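Local structure of putative acetyl/propionyl-CoA carboxylase, alpha subunit (Methylibium petroleiphilum, 2O1Q) at residues E9-P21 with G29-E41. The protein is a zinc-binding cupin-like protein of uncertain function, possibly an acetylacetone dioxygenase. Residues are numbered along the deposited sequence; the frame is centred on the assembly and turned at random.
Sequences EEYVQMDQVDWKP and GGIRWKLLHVSPE. With PG4 (tetraethylene glycol), chain H.
Glu-10 and His-37 are joined by a nearly straight hydrogen bond, ND1 of the imidazole donating its N-H to OE1 of the carboxylate at 2.7 Å. The acceptor lies in the ring plane, but the donor meets OE1 from above the carboxylate, the two planes being 42° apart. A water donates to both Glu-10 OE1 and Leu-36 O, while Ser-39 OG holds NE2 on the far edge of the imidazole, fixing its rotation. OE2 of Glu-10 is salt-bridged to Lys-4 of a third subunit.

Further along, Lys-34 reaches across with its chain fully extended beyond CG. Its NZ donates to Met-14 O and to Val-17 O, each at 2.8 Å, and thereby ties down the turn between strands 10-13 and 20-21. Met-14 O also accepts from Val-17 N, on the opposite face of its carbonyl plane. On the way, Lys-34 CE rides over the indole of Trp-19, 3.5 Å from the centroid of the five-membered ring, and NZ adds a cation-pi contact. On the other face of the indole lies the guanidinium of Arg-32, stacked with centres 4.2 Å apart and planes inclined by 28°; Asp-50 completes its charge pairing. An alanine in place of Trp-19 would probably leave Lys-34 CE and the Arg-32 guanidinium without the flat surface between them, opening a gap there, although the carbonyls and Asp-50 would still hold their charged ends.

Lys-20 and Trp-33 exchange two backbone hydrogen bonds as an antiparallel hydrogen-bonded pair. At the other end, Leu-36 CD2 packs against Met-14 CG at 3.9 Å and, more loosely, against Val-12 CG1. Strand 20-21 thus edges the antiparallel sheet of a cupin-like beta-barrel, whereas strand 10-13 pairs with a second subunit; opposite Thr-46, Leu-36 and His-37 form a classic beta bulge.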
loop_
_atom_site.group_PDB
_atom_site.type_symbol
_atom_site.label_atom_id
_atom_site.label_comp_id
_atom_site.label_asym_id
_atom_site.label_seq_id
_atom_site.Cartn_x
_atom_site.Cartn_y
_atom_site.Cartn_z
ATOM N N GLU A 9 -5.893 -16.684 3.478
ATOM C CA GLU A 9 -7.115 -15.953 3.733
ATOM C C GLU A 9 -7.553 -16.214 5.157
ATOM O O GLU A 9 -7.206 -17.225 5.791
ATOM C CB GLU A 9 -8.227 -16.329 2.741
ATOM C CG GLU A 9 -7.813 -16.230 1.228
ATOM C CD GLU A 9 -7.251 -17.504 0.639
ATOM O OE1 GLU A 9 -7.021 -18.463 1.406
ATOM O OE2 GLU A 9 -7.039 -17.583 -0.598
ATOM N N GLU A 10 -8.320 -15.267 5.654
ATOM C CA GLU A 10 -8.818 -15.261 7.023
ATOM C C GLU A 10 -10.310 -15.001 7.073
ATOM O O GLU A 10 -10.873 -14.349 6.199
ATOM C CB GLU A 10 -8.135 -14.184 7.854
ATOM C CG GLU A 10 -6.630 -14.227 7.803
ATOM C CD GLU A 10 -5.971 -12.983 8.383
ATOM O OE1 GLU A 10 -6.633 -12.123 9.030
ATOM O OE2 GLU A 10 -4.755 -12.856 8.182
ATOM N N TYR A 11 -10.932 -15.539 8.107
ATOM C CA TYR A 11 -12.343 -15.313 8.412
ATOM C C TYR A 11 -12.517 -15.202 9.918
ATOM O O TYR A 11 -11.946 -16.003 10.660
ATOM C CB TYR A 11 -13.254 -16.406 7.868
ATOM C CG TYR A 11 -14.685 -16.143 8.246
ATOM C CD1 TYR A 11 -15.370 -15.040 7.731
ATOM C CD2 TYR A 11 -15.318 -16.909 9.186
ATOM C CE1 TYR A 11 -16.632 -14.732 8.129
ATOM C CE2 TYR A 11 -16.577 -16.619 9.605
ATOM C CZ TYR A 11 -17.227 -15.523 9.058
ATOM O OH TYR A 11 -18.479 -15.219 9.482
ATOM N N VAL A 12 -13.276 -14.210 10.365
ATOM C CA VAL A 12 -13.578 -14.003 11.763
ATOM C C VAL A 12 -15.090 -13.924 11.934
ATOM O O VAL A 12 -15.720 -13.023 11.336
ATOM C CB VAL A 12 -12.973 -12.666 12.335
ATOM C CG1 VAL A 12 -13.469 -12.393 13.782
ATOM C CG2 VAL A 12 -11.467 -12.682 12.216
ATOM N N GLN A 13 -15.644 -14.804 12.756
ATOM C CA GLN A 13 -17.039 -14.721 13.128
ATOM C C GLN A 13 -17.170 -13.743 14.294
ATOM O O GLN A 13 -16.847 -14.042 15.423
ATOM C CB GLN A 13 -17.523 -16.119 13.499
ATOM C CG GLN A 13 -19.009 -16.260 13.709
ATOM C CD GLN A 13 -19.765 -15.867 12.452
ATOM O OE1 GLN A 13 -19.544 -16.465 11.401
ATOM N NE2 GLN A 13 -20.602 -14.833 12.539
HETATM N N MSE A 14 -17.551 -12.530 13.972
HETATM C CA MSE A 14 -17.361 -11.395 14.860
HETATM C C MSE A 14 -18.189 -11.510 16.138
HETATM O O MSE A 14 -17.699 -11.105 17.187
HETATM C CB MSE A 14 -17.665 -10.086 14.112
HETATM C CG MSE A 14 -16.659 -9.806 12.963
HETATM SE SE MSE A 14 -17.283 -8.543 11.720
HETATM C CE MSE A 14 -17.479 -7.260 13.070
ATOM N N ASP A 15 -19.375 -12.117 16.087
ATOM C CA ASP A 15 -20.173 -12.315 17.276
ATOM C C ASP A 15 -19.714 -13.484 18.133
ATOM O O ASP A 15 -20.330 -13.739 19.162
ATOM C CB ASP A 15 -21.653 -12.461 16.935
ATOM C CG ASP A 15 -21.934 -13.484 15.915
ATOM O OD1 ASP A 15 -21.033 -13.930 15.192
ATOM O OD2 ASP A 15 -23.130 -13.805 15.789
ATOM N N GLN A 16 -18.636 -14.157 17.778
ATOM C CA GLN A 16 -18.063 -15.150 18.647
ATOM C C GLN A 16 -16.736 -14.659 19.169
ATOM O O GLN A 16 -15.946 -15.438 19.701
ATOM C CB GLN A 16 -17.903 -16.477 17.940
ATOM C CG GLN A 16 -19.212 -17.100 17.529
ATOM C CD GLN A 16 -18.995 -18.284 16.676
ATOM O OE1 GLN A 16 -17.859 -18.627 16.358
ATOM N NE2 GLN A 16 -20.075 -18.909 16.255
ATOM N N VAL A 17 -16.531 -13.355 19.097
ATOM C CA VAL A 17 -15.332 -12.721 19.607
ATOM C C VAL A 17 -15.870 -11.714 20.606
ATOM O O VAL A 17 -16.757 -10.972 20.276
ATOM C CB VAL A 17 -14.546 -12.039 18.463
ATOM C CG1 VAL A 17 -13.444 -11.096 19.010
ATOM C CG2 VAL A 17 -13.963 -13.112 17.460
ATOM N N ASP A 18 -15.368 -11.735 21.845
ATOM C CA ASP A 18 -15.785 -10.788 22.875
ATOM C C ASP A 18 -15.176 -9.411 22.651
ATOM O O ASP A 18 -13.991 -9.297 22.289
ATOM C CB ASP A 18 -15.358 -11.260 24.263
ATOM C CG ASP A 18 -16.270 -12.320 24.820
ATOM O OD1 ASP A 18 -17.491 -12.228 24.581
ATOM O OD2 ASP A 18 -15.764 -13.238 25.479
ATOM N N TRP A 19 -15.963 -8.377 22.927
ATOM C CA TRP A 19 -15.439 -7.029 23.040
ATOM C C TRP A 19 -14.417 -6.986 24.162
ATOM O O TRP A 19 -14.544 -7.684 25.178
ATOM C CB TRP A 19 -16.558 -6.032 23.362
ATOM C CG TRP A 19 -17.627 -5.826 22.302
ATOM C CD1 TRP A 19 -18.897 -6.372 22.283
ATOM C CD2 TRP A 19 -17.497 -5.096 21.099
ATOM N NE1 TRP A 19 -19.567 -5.978 21.160
ATOM C CE2 TRP A 19 -18.741 -5.186 20.415
ATOM C CE3 TRP A 19 -16.469 -4.331 20.542
ATOM C CZ2 TRP A 19 -18.948 -4.587 19.195
ATOM C CZ3 TRP A 19 -16.701 -3.720 19.394
ATOM C CH2 TRP A 19 -17.898 -3.872 18.702
ATOM N N LYS A 20 -13.397 -6.171 23.995
ATOM C CA LYS A 20 -12.395 -5.869 25.014
ATOM C C LYS A 20 -12.399 -4.362 25.275
ATOM O O LYS A 20 -12.650 -3.575 24.402
ATOM C CB LYS A 20 -10.960 -6.333 24.606
ATOM C CG LYS A 20 -10.714 -7.837 24.557
ATOM C CD LYS A 20 -9.222 -8.162 24.549
ATOM C CE LYS A 20 -8.966 -9.651 24.596
ATOM N NZ LYS A 20 -9.213 -10.250 23.264
ATOM N N PRO A 21 -12.110 -3.947 26.504
ATOM C CA PRO A 21 -11.980 -2.507 26.717
ATOM C C PRO A 21 -10.810 -1.923 25.893
ATOM O O PRO A 21 -9.731 -2.534 25.779
ATOM C CB PRO A 21 -11.754 -2.378 28.228
ATOM C CG PRO A 21 -12.034 -3.742 28.804
ATOM C CD PRO A 21 -11.882 -4.735 27.719
ATOM N N GLY A 29 -14.472 7.185 28.204
ATOM C CA GLY A 29 -15.890 7.032 28.105
ATOM C C GLY A 29 -16.349 5.659 27.865
ATOM O O GLY A 29 -17.530 5.457 27.612
ATOM N N GLY A 30 -15.439 4.689 27.917
ATOM C CA GLY A 30 -15.873 3.307 27.880
ATOM C C GLY A 30 -15.882 2.609 26.532
ATOM O O GLY A 30 -16.661 1.647 26.302
ATOM N N ILE A 31 -15.001 3.022 25.641
ATOM C CA ILE A 31 -14.905 2.451 24.319
ATOM C C ILE A 31 -14.386 1.001 24.442
ATOM O O ILE A 31 -13.480 0.715 25.257
ATOM C CB ILE A 31 -13.961 3.298 23.417
ATOM C CG1 ILE A 31 -14.533 4.735 23.204
ATOM C CG2 ILE A 31 -13.668 2.558 22.103
ATOM C CD1 ILE A 31 -13.792 5.652 22.187
ATOM N N ARG A 32 -14.965 0.124 23.629
ATOM C CA ARG A 32 -14.578 -1.281 23.515
ATOM C C ARG A 32 -14.269 -1.540 22.058
ATOM O O ARG A 32 -14.660 -0.765 21.146
ATOM C CB ARG A 32 -15.665 -2.219 24.025
ATOM C CG ARG A 32 -15.863 -2.093 25.526
ATOM C CD ARG A 32 -16.909 -3.053 26.044
ATOM N NE ARG A 32 -18.152 -3.010 25.266
ATOM C CZ ARG A 32 -19.088 -3.959 25.256
ATOM N NH1 ARG A 32 -18.963 -5.063 25.936
ATOM N NH2 ARG A 32 -20.135 -3.844 24.479
ATOM N N TRP A 33 -13.559 -2.632 21.810
ATOM C CA TRP A 33 -13.074 -2.925 20.461
ATOM C C TRP A 33 -12.963 -4.426 20.237
ATOM O O TRP A 33 -12.893 -5.168 21.210
ATOM C CB TRP A 33 -11.775 -2.183 20.176
ATOM C CG TRP A 33 -10.527 -2.719 20.756
ATOM C CD1 TRP A 33 -10.328 -3.145 22.010
ATOM C CD2 TRP A 33 -9.270 -2.846 20.086
ATOM N NE1 TRP A 33 -9.027 -3.490 22.197
ATOM C CE2 TRP A 33 -8.363 -3.370 21.006
ATOM C CE3 TRP A 33 -8.838 -2.588 18.787
ATOM C CZ2 TRP A 33 -7.029 -3.622 20.679
ATOM C CZ3 TRP A 33 -7.523 -2.837 18.468
ATOM C CH2 TRP A 33 -6.649 -3.374 19.406
ATOM N N LYS A 34 -12.832 -4.809 18.952
ATOM C CA LYS A 34 -12.405 -6.159 18.498
ATOM C C LYS A 34 -11.406 -5.844 17.415
ATOM O O LYS A 34 -11.746 -5.178 16.434
ATOM C CB LYS A 34 -13.562 -6.959 17.951
ATOM C CG LYS A 34 -14.668 -7.151 18.981
ATOM C CD LYS A 34 -15.827 -7.954 18.404
ATOM C CE LYS A 34 -16.956 -8.026 19.394
ATOM N NZ LYS A 34 -18.058 -8.941 18.953
ATOM N N LEU A 35 -10.187 -6.343 17.576
ATOM C CA LEU A 35 -9.241 -6.375 16.497
ATOM C C LEU A 35 -9.591 -7.500 15.547
ATOM O O LEU A 35 -9.801 -8.605 15.959
ATOM C CB LEU A 35 -7.823 -6.566 17.013
ATOM C CG LEU A 35 -6.687 -6.520 15.988
ATOM C CD1 LEU A 35 -6.712 -5.145 15.331
ATOM C CD2 LEU A 35 -5.355 -6.800 16.665
ATOM N N LEU A 36 -9.667 -7.176 14.261
ATOM C CA LEU A 36 -10.137 -8.117 13.259
ATOM C C LEU A 36 -8.998 -8.662 12.408
ATOM O O LEU A 36 -9.002 -9.848 12.007
ATOM C CB LEU A 36 -11.161 -7.450 12.381
ATOM C CG LEU A 36 -12.455 -7.025 13.094
ATOM C CD1 LEU A 36 -13.319 -6.200 12.107
ATOM C CD2 LEU A 36 -13.197 -8.221 13.719
ATOM N N HIS A 37 -7.984 -7.840 12.177
ATOM C CA HIS A 37 -6.901 -8.246 11.270
ATOM C C HIS A 37 -5.685 -7.365 11.452
ATOM O O HIS A 37 -5.810 -6.135 11.652
ATOM C CB HIS A 37 -7.362 -8.216 9.805
ATOM C CG HIS A 37 -6.255 -8.418 8.814
ATOM N ND1 HIS A 37 -5.796 -9.661 8.449
ATOM C CD2 HIS A 37 -5.529 -7.528 8.115
ATOM C CE1 HIS A 37 -4.786 -9.518 7.604
ATOM N NE2 HIS A 37 -4.627 -8.228 7.363
ATOM N N VAL A 38 -4.511 -7.941 11.323
ATOM C CA VAL A 38 -3.285 -7.189 11.125
ATOM C C VAL A 38 -2.543 -7.748 9.904
ATOM O O VAL A 38 -2.502 -8.984 9.758
ATOM C CB VAL A 38 -2.370 -7.138 12.374
ATOM C CG1 VAL A 38 -3.097 -6.492 13.580
ATOM C CG2 VAL A 38 -1.734 -8.526 12.675
ATOM N N SER A 39 -1.876 -6.874 9.158
ATOM C CA SER A 39 -1.057 -7.176 8.012
ATOM C C SER A 39 0.376 -6.784 8.359
ATOM O O SER A 39 0.728 -5.579 8.303
ATOM C CB SER A 39 -1.488 -6.367 6.822
ATOM O OG SER A 39 -2.638 -6.958 6.200
ATOM N N PRO A 40 1.194 -7.755 8.748
ATOM C CA PRO A 40 2.562 -7.416 9.169
ATOM C C PRO A 40 3.445 -6.815 8.097
ATOM O O PRO A 40 4.452 -6.108 8.415
ATOM C CB PRO A 40 3.144 -8.785 9.607
ATOM C CG PRO A 40 1.974 -9.651 9.835
ATOM C CD PRO A 40 0.972 -9.213 8.799
ATOM N N GLU A 41 3.153 -7.129 6.835
ATOM C CA GLU A 41 4.019 -6.628 5.788
ATOM C C GLU A 41 3.798 -5.142 5.514
ATOM O O GLU A 41 4.750 -4.366 5.532
ATOM C CB GLU A 41 3.825 -7.436 4.539
ATOM C CG GLU A 41 4.752 -7.077 3.435
ATOM C CD GLU A 41 4.336 -7.653 2.111
ATOM O OE1 GLU A 41 4.600 -8.871 1.869
ATOM O OE2 GLU A 41 3.680 -6.934 1.320
HETATM O O1 PG4 H . -4.753 -10.954 11.603
HETATM C C1 PG4 H . -4.539 -11.004 13.024
HETATM C C2 PG4 H . -5.738 -10.389 13.747
HETATM O O2 PG4 H . -5.878 -10.773 15.123
HETATM C C3 PG4 H . -7.247 -10.662 15.528
HETATM C C4 PG4 H . -8.001 -11.965 15.327
HETATM O O3 PG4 H . -9.283 -11.940 15.967
HETATM C C5 PG4 H . -9.619 -13.177 16.619
HETATM C C6 PG4 H . -9.918 -12.929 18.091
HETATM O O4 PG4 H . -9.650 -14.059 18.938
HETATM C C7 PG4 H . -8.465 -14.069 19.769
HETATM C C8 PG4 H . -8.255 -12.836 20.661
HETATM O O5 PG4 H . -7.860 -13.163 22.004
HETATM O O HOH W 1 -8.153 -12.214 11.026
HETATM O O HOH W 2 -7.393 -4.327 24.447
#